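Local structure of protein yjcS (Bacillus subtilis, 1Q8B) at residues Ser12-Ile16 / Glu67-Glu72; Thr17-Ile23 / Leu92-Leu98; Phe35-Glu39 / Thr50-Tyr54. The protein is of unknown function but belongs to the antibiotic biosynthesis monooxygenase (ABM) family, and so may catalyse an oxidation related to those of its relatives. One frame throughout, in Å; residues are numbered along the deposited sequence.

Contact 1. Residues Ser12-Ile16 / Glu67-Glu72; sequences SMHYI and EIWENE
The backbones of H14, Y15 and I16 run antiparallel to W69, I68 and E67 at an axis separation of 4.6 Å, the two strand directions 160° apart. They are neighbours in the four-stranded antiparallel sheet of a ferredoxin-like, dimeric alpha-beta barrel type of domain, the fold to which ABM proteins belong. H14 with W69 and I16 with E67 are hydrogen-bonded pairs, each closed by two N-H...O=C bonds; the straightest goes from H14 N to W69 O (2.8 Å, 177° at the hydrogen). Between them Y15 and I68 form a non-hydrogen-bonded pair.

On the Y15 face of the sheet, the two side chains of this pair lie alongside each other and point the same way. I68 CG1 sits over one face of the phenol ring, 3.9 Å from its centroid, while I68 CD1 reaches toward the outer rim, 3.4 Å from Y15 CE2. The other branch, I68 CG2, meets M13 CB and SE, the residue being selenomethionine.

The opposite face carries H14, I16, E67 and W69 and is roofed by helix 72-78, whose V75 packs on H14, I16 and W69. With its CG beside the backbone N (chi1 -53°), W69 turns its pyrrole edge toward E67. The indole NE1 donates to E67 OE1 (3.0 Å) on the anti lone pair, almost exactly in the ring plane, a bond that helps fix the rotation of both groups. I16 CD1 lies near the same nitrogen. Where the strand gives way to the helix, N71 is the N-cap, its OD1 accepting from A74 N. The next residue, E72, lays its CG methylene over one face of the imidazole of H14, with CG 3.7 Å from the ring centroid.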
loop_
_atom_site.group_PDB
_atom_site.type_symbol
_atom_site.label_atom_id
_atom_site.label_comp_id
_atom_site.label_asym_id
_atom_site.label_seq_id
_atom_site.Cartn_x
_atom_site.Cartn_y
_atom_site.Cartn_z
ATOM N N SER A 12 9.397 -12.321 -15.279
ATOM C CA SER A 12 9.741 -10.921 -14.883
ATOM C C SER A 12 9.573 -10.682 -13.382
ATOM O O SER A 12 8.650 -11.206 -12.761
ATOM C CB SER A 12 8.862 -9.934 -15.646
ATOM O OG SER A 12 9.199 -8.607 -15.293
HETATM N N MSE A 13 10.474 -9.887 -12.805
HETATM C CA MSE A 13 10.436 -9.569 -11.375
HETATM C C MSE A 13 10.853 -8.119 -11.142
HETATM O O MSE A 13 11.627 -7.548 -11.916
HETATM C CB MSE A 13 11.382 -10.481 -10.590
HETATM C CG MSE A 13 11.102 -11.963 -10.740
HETATM SE SE MSE A 13 12.497 -13.052 -9.926
HETATM C CE MSE A 13 13.846 -12.881 -11.312
ATOM N N HIS A 14 10.340 -7.532 -10.065
ATOM C CA HIS A 14 10.658 -6.157 -9.727
ATOM C C HIS A 14 11.581 -6.153 -8.523
ATOM O O HIS A 14 11.169 -6.494 -7.409
ATOM C CB HIS A 14 9.387 -5.374 -9.411
ATOM C CG HIS A 14 9.600 -3.896 -9.313
ATOM N ND1 HIS A 14 9.532 -3.209 -8.120
ATOM C CD2 HIS A 14 9.880 -2.972 -10.263
ATOM C CE1 HIS A 14 9.755 -1.924 -8.339
ATOM N NE2 HIS A 14 9.968 -1.754 -9.632
ATOM N N TYR A 15 12.833 -5.767 -8.766
ATOM C CA TYR A 15 13.867 -5.707 -7.735
ATOM C C TYR A 15 14.037 -4.337 -7.096
ATOM O O TYR A 15 14.032 -3.306 -7.778
ATOM C CB TYR A 15 15.233 -6.091 -8.313
ATOM C CG TYR A 15 15.524 -7.568 -8.420
ATOM C CD1 TYR A 15 15.009 -8.327 -9.468
ATOM C CD2 TYR A 15 16.383 -8.189 -7.508
ATOM C CE1 TYR A 15 15.353 -9.669 -9.613
ATOM C CE2 TYR A 15 16.731 -9.527 -7.640
ATOM C CZ TYR A 15 16.217 -10.259 -8.693
ATOM O OH TYR A 15 16.569 -11.579 -8.830
ATOM N N ILE A 16 14.225 -4.334 -5.782
ATOM C CA ILE A 16 14.449 -3.092 -5.067
ATOM C C ILE A 16 15.512 -3.251 -3.994
ATOM O O ILE A 16 15.481 -4.201 -3.213
ATOM C CB ILE A 16 13.171 -2.570 -4.371
ATOM C CG1 ILE A 16 12.135 -2.134 -5.410
ATOM C CG2 ILE A 16 13.527 -1.379 -3.475
ATOM C CD1 ILE A 16 10.873 -1.552 -4.801
ATOM N N GLU A 67 14.802 -6.421 -1.716
ATOM C CA GLU A 67 13.435 -6.802 -2.057
ATOM C C GLU A 67 13.252 -7.281 -3.491
ATOM O O GLU A 67 13.871 -6.753 -4.412
ATOM C CB GLU A 67 12.492 -5.612 -1.840
ATOM C CG GLU A 67 12.556 -4.963 -0.462
ATOM C CD GLU A 67 11.783 -3.648 -0.399
ATOM O OE1 GLU A 67 10.923 -3.403 -1.274
ATOM O OE2 GLU A 67 12.026 -2.857 0.533
ATOM N N ILE A 68 12.399 -8.287 -3.663
ATOM C CA ILE A 68 12.051 -8.804 -4.986
ATOM C C ILE A 68 10.522 -8.951 -4.988
ATOM O O ILE A 68 9.951 -9.582 -4.100
ATOM C CB ILE A 68 12.679 -10.187 -5.287
ATOM C CG1 ILE A 68 14.204 -10.121 -5.205
ATOM C CG2 ILE A 68 12.299 -10.625 -6.699
ATOM C CD1 ILE A 68 14.873 -11.442 -5.541
ATOM N N TRP A 69 9.861 -8.356 -5.974
ATOM C CA TRP A 69 8.405 -8.427 -6.053
ATOM C C TRP A 69 7.946 -8.991 -7.393
ATOM O O TRP A 69 8.688 -8.953 -8.376
ATOM C CB TRP A 69 7.786 -7.038 -5.876
ATOM C CG TRP A 69 8.248 -6.304 -4.662
ATOM C CD1 TRP A 69 9.341 -5.486 -4.563
ATOM C CD2 TRP A 69 7.627 -6.304 -3.371
ATOM N NE1 TRP A 69 9.434 -4.976 -3.291
ATOM C CE2 TRP A 69 8.396 -5.460 -2.538
ATOM C CE3 TRP A 69 6.492 -6.935 -2.837
ATOM C CZ2 TRP A 69 8.068 -5.228 -1.197
ATOM C CZ3 TRP A 69 6.168 -6.703 -1.503
ATOM C CH2 TRP A 69 6.955 -5.857 -0.699
ATOM N N GLU A 70 6.719 -9.506 -7.424
ATOM C CA GLU A 70 6.143 -10.055 -8.646
ATOM C C GLU A 70 6.017 -8.950 -9.684
ATOM O O GLU A 70 6.109 -9.201 -10.883
ATOM C CB GLU A 70 4.758 -10.628 -8.365
ATOM C CG GLU A 70 4.763 -11.871 -7.506
ATOM C CD GLU A 70 5.228 -13.099 -8.264
ATOM O OE1 GLU A 70 5.476 -12.996 -9.490
ATOM O OE2 GLU A 70 5.338 -14.173 -7.632
ATOM N N ASN A 71 5.814 -7.724 -9.210
ATOM C CA ASN A 71 5.664 -6.570 -10.088
ATOM C C ASN A 71 5.550 -5.285 -9.274
ATOM O O ASN A 71 5.568 -5.312 -8.042
ATOM C CB ASN A 71 4.419 -6.743 -10.948
ATOM C CG ASN A 71 3.222 -7.143 -10.131
ATOM O OD1 ASN A 71 2.776 -6.405 -9.251
ATOM N ND2 ASN A 71 2.701 -8.325 -10.399
ATOM N N GLU A 72 5.430 -4.162 -9.969
ATOM C CA GLU A 72 5.326 -2.870 -9.317
ATOM C C GLU A 72 4.092 -2.680 -8.448
ATOM O O GLU A 72 4.163 -1.989 -7.429
ATOM C CB GLU A 72 5.385 -1.756 -10.354
ATOM C CG GLU A 72 6.766 -1.534 -10.899
ATOM C CD GLU A 72 6.784 -0.547 -12.040
ATOM O OE1 GLU A 72 6.180 0.540 -11.892
ATOM O OE2 GLU A 72 7.410 -0.857 -13.079
HETATM O O HOH W 1 6.028 -11.816 -12.230
HETATM O O HOH W 2 6.972 -8.405 -13.590
HETATM O O HOH W 3 9.825 0.139 -12.226
#

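Contact 2. Residues Thr17-Ile23 / Leu92-Leu98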
loop_
_atom_site.group_PDB
_atom_site.type_symbol
_atom_site.label_atom_id
_atom_site.label_comp_id
_atom_site.label_asym_id
_atom_site.label_seq_id
_atom_site.Cartn_x
_atom_site.Cartn_y
_atom_site.Cartn_z
ATOM N N THR A 17 16.468 -2.327 -3.985
ATOM C CA THR A 17 17.505 -2.298 -2.962
ATOM C C THR A 17 17.390 -0.894 -2.404
ATOM O O THR A 17 17.426 0.083 -3.153
ATOM C CB THR A 17 18.920 -2.500 -3.528
ATOM O OG1 THR A 17 19.024 -3.818 -4.066
ATOM C CG2 THR A 17 19.970 -2.338 -2.422
ATOM N N ALA A 18 17.231 -0.788 -1.093
ATOM C CA ALA A 18 17.089 0.520 -0.489
ATOM C C ALA A 18 17.878 0.625 0.798
ATOM O O ALA A 18 18.091 -0.363 1.499
ATOM C CB ALA A 18 15.616 0.806 -0.220
ATOM N N CYS A 19 18.322 1.836 1.095
ATOM C CA CYS A 19 19.059 2.097 2.311
ATOM C C CYS A 19 18.224 3.090 3.082
ATOM O O CYS A 19 17.902 4.163 2.568
ATOM C CB CYS A 19 20.424 2.713 2.010
ATOM S SG CYS A 19 21.399 3.039 3.513
ATOM N N LEU A 20 17.863 2.722 4.306
ATOM C CA LEU A 20 17.065 3.581 5.161
ATOM C C LEU A 20 17.929 4.291 6.194
ATOM O O LEU A 20 18.843 3.703 6.775
ATOM C CB LEU A 20 16.010 2.771 5.917
ATOM C CG LEU A 20 15.013 1.883 5.175
ATOM C CD1 LEU A 20 13.991 1.365 6.173
ATOM C CD2 LEU A 20 14.319 2.665 4.076
ATOM N N LYS A 21 17.633 5.563 6.420
ATOM C CA LYS A 21 18.343 6.327 7.425
ATOM C C LYS A 21 17.450 6.303 8.670
ATOM O O LYS A 21 16.263 6.620 8.585
ATOM C CB LYS A 21 18.547 7.766 6.949
ATOM C CG LYS A 21 19.412 8.591 7.884
ATOM C CD LYS A 21 19.291 10.063 7.589
ATOM C CE LYS A 21 19.981 10.867 8.668
ATOM N NZ LYS A 21 19.719 12.318 8.497
ATOM N N ILE A 22 17.998 5.897 9.814
ATOM C CA ILE A 22 17.208 5.872 11.046
ATOM C C ILE A 22 17.186 7.285 11.625
ATOM O O ILE A 22 18.232 7.869 11.900
ATOM C CB ILE A 22 17.809 4.917 12.112
ATOM C CG1 ILE A 22 17.800 3.478 11.606
ATOM C CG2 ILE A 22 17.000 4.992 13.399
ATOM C CD1 ILE A 22 18.607 2.530 12.465
ATOM N N ILE A 23 15.990 7.836 11.791
ATOM C CA ILE A 23 15.842 9.179 12.340
ATOM C C ILE A 23 15.338 9.108 13.778
ATOM O O ILE A 23 15.206 10.125 14.454
ATOM C CB ILE A 23 14.880 10.024 11.476
ATOM C CG1 ILE A 23 13.520 9.329 11.360
ATOM C CG2 ILE A 23 15.497 10.242 10.093
ATOM C CD1 ILE A 23 12.531 10.056 10.454
ATOM N N LEU A 92 10.378 5.688 12.298
ATOM C CA LEU A 92 11.711 5.268 12.707
ATOM C C LEU A 92 12.763 5.564 11.651
ATOM O O LEU A 92 13.938 5.746 11.971
ATOM C CB LEU A 92 11.708 3.769 12.996
ATOM C CG LEU A 92 10.720 3.293 14.063
ATOM C CD1 LEU A 92 10.603 1.769 14.023
ATOM C CD2 LEU A 92 11.181 3.793 15.431
ATOM N N THR A 93 12.333 5.624 10.395
ATOM C CA THR A 93 13.251 5.850 9.282
ATOM C C THR A 93 12.682 6.721 8.162
ATOM O O THR A 93 11.536 7.162 8.199
ATOM C CB THR A 93 13.621 4.507 8.600
ATOM O OG1 THR A 93 12.423 3.897 8.092
ATOM C CG2 THR A 93 14.284 3.549 9.580
ATOM N N GLU A 94 13.532 6.948 7.170
ATOM C CA GLU A 94 13.193 7.661 5.947
ATOM C C GLU A 94 14.168 7.043 4.947
ATOM O O GLU A 94 15.249 6.594 5.337
ATOM C CB GLU A 94 13.392 9.185 6.074
ATOM C CG GLU A 94 14.777 9.671 6.417
ATOM C CD GLU A 94 14.837 11.187 6.508
ATOM O OE1 GLU A 94 13.837 11.804 6.935
ATOM O OE2 GLU A 94 15.885 11.768 6.171
ATOM N N VAL A 95 13.776 6.967 3.679
ATOM C CA VAL A 95 14.644 6.384 2.660
ATOM C C VAL A 95 15.727 7.373 2.248
ATOM O O VAL A 95 15.434 8.514 1.898
ATOM C CB VAL A 95 13.834 5.973 1.405
ATOM C CG1 VAL A 95 14.764 5.425 0.335
ATOM C CG2 VAL A 95 12.800 4.935 1.780
ATOM N N GLU A 96 16.981 6.935 2.306
ATOM C CA GLU A 96 18.105 7.780 1.928
ATOM C C GLU A 96 18.332 7.620 0.426
ATOM O O GLU A 96 18.501 8.602 -0.295
ATOM C CB GLU A 96 19.361 7.382 2.704
ATOM C CG GLU A 96 20.460 8.423 2.630
ATOM C CD GLU A 96 21.635 8.096 3.523
ATOM O OE1 GLU A 96 22.423 7.187 3.173
ATOM O OE2 GLU A 96 21.766 8.746 4.583
ATOM N N TRP A 97 18.349 6.377 -0.044
ATOM C CA TRP A 97 18.492 6.123 -1.471
ATOM C C TRP A 97 17.801 4.815 -1.832
ATOM O O TRP A 97 17.627 3.938 -0.987
ATOM C CB TRP A 97 19.967 6.114 -1.914
ATOM C CG TRP A 97 20.849 5.094 -1.269
ATOM C CD1 TRP A 97 21.706 5.294 -0.221
ATOM C CD2 TRP A 97 20.996 3.723 -1.654
ATOM N NE1 TRP A 97 22.383 4.127 0.067
ATOM C CE2 TRP A 97 21.964 3.150 -0.798
ATOM C CE3 TRP A 97 20.403 2.923 -2.642
ATOM C CZ2 TRP A 97 22.353 1.808 -0.898
ATOM C CZ3 TRP A 97 20.787 1.592 -2.743
ATOM C CH2 TRP A 97 21.757 1.046 -1.873
ATOM N N LEU A 98 17.390 4.703 -3.089
ATOM C CA LEU A 98 16.694 3.520 -3.547
ATOM C C LEU A 98 16.871 3.286 -5.041
ATOM O O LEU A 98 16.829 4.218 -5.838
ATOM C CB LEU A 98 15.204 3.648 -3.202
ATOM C CG LEU A 98 14.241 2.540 -3.634
ATOM C CD1 LEU A 98 12.973 2.627 -2.805
ATOM C CD2 LEU A 98 13.926 2.661 -5.126
HETATM O O HOH W 4 17.388 13.488 8.515
#
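W97 holds its CG in the crowded position between its backbone N and carbonyl carbon (chi1 60°), and this torsion brings the indole over C19. C19 CB, placed by the backbone on the W97 face of the sheet, lies over one face of the five-membered ring, 3.4 Å from its centroid and displaced toward the NE1-CE2 rim, a tight CH-pi contact. With SG anti to the backbone N (chi1 -179°), the sulfur of C19 approaches the same ring obliquely, whereas the six-membered ring lies alongside T17, with W97 CH2 3.9 Å from T17 CG2.

The pairing beneath is antiparallel and interrupted by a classic beta bulge, in which E96 and W97 both face C19. C19 O consequently receives E96 N at 2.9 Å and, more weakly, W97 N at 3.5 Å, while C19 N donates to W97 O. The chain turns a corner at E96, and between C19 and L20 the register shifts by one: C19 pairs with W97, but L20 with V95 and I22 with T93.

On the L20 face this leucine divides its methyls: CD2 packs on V95 CG2 (3.6 Å), and CD1 meets T93 OG1 and also F35 of helix 28-42. On the other face K21 runs extended beside E94. Their charged ends stay 4.5 Å apart, K21 NZ to E94 OE2, too far for a salt bridge; a water bridges them, accepting from K21 NZ at 2.6 Å and donating to E94 OE2.

Contact 3. Residues Phe35-Glu39 / Thr50-Tyr54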
loop_
_atom_site.group_PDB
_atom_site.type_symbol
_atom_site.label_atom_id
_atom_site.label_comp_id
_atom_site.label_asym_id
_atom_site.label_seq_id
_atom_site.Cartn_x
_atom_site.Cartn_y
_atom_site.Cartn_z
ATOM N N PHE A 35 11.569 -4.337 12.425
ATOM C CA PHE A 35 11.814 -4.672 11.033
ATOM C C PHE A 35 11.760 -6.181 10.799
ATOM O O PHE A 35 11.394 -6.631 9.715
ATOM C CB PHE A 35 13.143 -4.074 10.566
ATOM C CG PHE A 35 13.022 -2.648 10.117
ATOM C CD1 PHE A 35 12.954 -1.614 11.040
ATOM C CD2 PHE A 35 12.878 -2.346 8.771
ATOM C CE1 PHE A 35 12.739 -0.310 10.630
ATOM C CE2 PHE A 35 12.665 -1.048 8.353
ATOM C CZ PHE A 35 12.593 -0.029 9.282
ATOM N N LYS A 36 12.105 -6.967 11.812
ATOM C CA LYS A 36 12.041 -8.411 11.659
ATOM C C LYS A 36 10.588 -8.861 11.642
ATOM O O LYS A 36 10.224 -9.772 10.904
ATOM C CB LYS A 36 12.816 -9.104 12.777
ATOM C CG LYS A 36 14.323 -8.984 12.590
ATOM C CD LYS A 36 14.729 -9.562 11.235
ATOM C CE LYS A 36 16.144 -9.187 10.831
ATOM N NZ LYS A 36 16.438 -9.738 9.473
ATOM N N LYS A 37 9.745 -8.215 12.442
ATOM C CA LYS A 37 8.333 -8.573 12.448
ATOM C C LYS A 37 7.748 -8.190 11.095
ATOM O O LYS A 37 6.965 -8.945 10.506
ATOM C CB LYS A 37 7.589 -7.846 13.567
ATOM C CG LYS A 37 8.057 -8.231 14.970
ATOM C CD LYS A 37 7.013 -7.901 16.030
ATOM C CE LYS A 37 6.609 -6.434 15.983
ATOM N NZ LYS A 37 5.468 -6.135 16.903
ATOM N N LEU A 38 8.136 -7.015 10.601
ATOM C CA LEU A 38 7.666 -6.544 9.299
ATOM C C LEU A 38 8.124 -7.511 8.216
ATOM O O LEU A 38 7.350 -7.873 7.334
ATOM C CB LEU A 38 8.215 -5.149 8.995
ATOM C CG LEU A 38 7.912 -4.626 7.587
ATOM C CD1 LEU A 38 6.407 -4.481 7.395
ATOM C CD2 LEU A 38 8.613 -3.295 7.380
ATOM N N GLU A 39 9.388 -7.926 8.295
ATOM C CA GLU A 39 9.951 -8.856 7.328
ATOM C C GLU A 39 9.162 -10.155 7.313
ATOM O O GLU A 39 8.867 -10.710 6.251
ATOM C CB GLU A 39 11.422 -9.153 7.655
ATOM C CG GLU A 39 11.973 -10.352 6.892
ATOM C CD GLU A 39 13.490 -10.451 6.921
ATOM O OE1 GLU A 39 14.021 -11.494 6.481
ATOM O OE2 GLU A 39 14.154 -9.492 7.367
ATOM N N THR A 50 10.745 -11.911 -2.249
ATOM C CA THR A 50 11.667 -11.866 -1.119
ATOM C C THR A 50 11.701 -10.472 -0.488
ATOM O O THR A 50 11.486 -9.463 -1.157
ATOM C CB THR A 50 13.136 -12.263 -1.506
ATOM O OG1 THR A 50 13.707 -11.258 -2.347
ATOM C CG2 THR A 50 13.171 -13.586 -2.231
ATOM N N PHE A 51 11.949 -10.434 0.813
ATOM C CA PHE A 51 12.054 -9.189 1.554
ATOM C C PHE A 51 12.956 -9.496 2.736
ATOM O O PHE A 51 12.668 -10.398 3.523
ATOM C CB PHE A 51 10.691 -8.722 2.072
ATOM C CG PHE A 51 10.722 -7.356 2.724
ATOM C CD1 PHE A 51 10.406 -6.212 1.997
ATOM C CD2 PHE A 51 11.082 -7.216 4.066
ATOM C CE1 PHE A 51 10.442 -4.945 2.596
ATOM C CE2 PHE A 51 11.124 -5.955 4.674
ATOM C CZ PHE A 51 10.802 -4.818 3.938
ATOM N N HIS A 52 14.052 -8.759 2.855
ATOM C CA HIS A 52 14.982 -8.978 3.952
ATOM C C HIS A 52 15.551 -7.648 4.414
ATOM O O HIS A 52 15.943 -6.812 3.602
ATOM C CB HIS A 52 16.111 -9.915 3.499
ATOM C CG HIS A 52 17.054 -10.313 4.594
ATOM N ND1 HIS A 52 16.632 -10.921 5.757
ATOM C CD2 HIS A 52 18.402 -10.202 4.693
ATOM C CE1 HIS A 52 17.678 -11.169 6.524
ATOM N NE2 HIS A 52 18.763 -10.744 5.903
ATOM N N ALA A 53 15.583 -7.455 5.725
ATOM C CA ALA A 53 16.097 -6.224 6.304
ATOM C C ALA A 53 17.255 -6.542 7.246
ATOM O O ALA A 53 17.219 -7.546 7.959
ATOM C CB ALA A 53 14.985 -5.507 7.068
ATOM N N TYR A 54 18.285 -5.696 7.240
ATOM C CA TYR A 54 19.420 -5.901 8.122
ATOM C C TYR A 54 20.116 -4.567 8.361
ATOM O O TYR A 54 20.104 -3.680 7.507
ATOM C CB TYR A 54 20.380 -6.945 7.534
ATOM C CG TYR A 54 21.292 -6.439 6.451
ATOM C CD1 TYR A 54 22.491 -5.797 6.765
ATOM C CD2 TYR A 54 20.964 -6.613 5.111
ATOM C CE1 TYR A 54 23.352 -5.340 5.762
ATOM C CE2 TYR A 54 21.807 -6.166 4.105
ATOM C CZ TYR A 54 23.002 -5.528 4.433
ATOM O OH TYR A 54 23.828 -5.078 3.428
#
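E39 grips the strand with both carboxylate oxygens where helix 28-42 packs on the sheet of this ferredoxin-like domain, at strand 48-55. OE1 accepts a hydrogen bond from H52 ND1 (2.8 Å, 177° at the hydrogen) on the syn side but tilted out of the carboxylate plane. E39 OE1 lies in the imidazole plane, yet the carboxylate itself stands almost perpendicular to that ring, at 88°. OE2 accepts from two donors on opposite faces of the carboxylate plane: A53 N at 3.0 Å and K36 NZ at 3.1 Å, the latter a salt bridge within the helix. K36 NZ also donates to A53 O at 2.8 Å, close to the direction of the C=O bond.

E39 gets there because its chain is extended, with CG anti to the backbone N (chi1 167°). K36 starts away from the strand but bends at its second torsion, which returns its ammonium group to the strand.

Outward from this polar cluster the contact is apolar. F51 CD2 lies 3.8 Å from E39 CA, and L38 CD2 approaches the far end of the same ring; L38 also packs on H83, T84 and V87 of helix 82-88. F35 meets A53 obliquely, with F35 CD2 4.2 Å from A53 CB.

In the fold
The three contacts illustrate how one small sheet is assembled from distant pieces of chain. Contact 1 takes the first part of strand 13-22 against strand 62-69 and contact 2 its later part against strand 93-103, though the strand has both neighbours throughout. Their centres are about 19 Å apart, I16 touches L98 where they adjoin, and their segments alternate along the chain. Contact 3, nested inside the loops closed by both, lies about 15 Å from contact 1 and 14 Å from contact 2 between centres. It sets helix 28-42 against strand 48-55, outermost within this chain. F35 on L20 and T93, and F51 on E67 and W69, link it to both others on the helix-covered face of the single sheet.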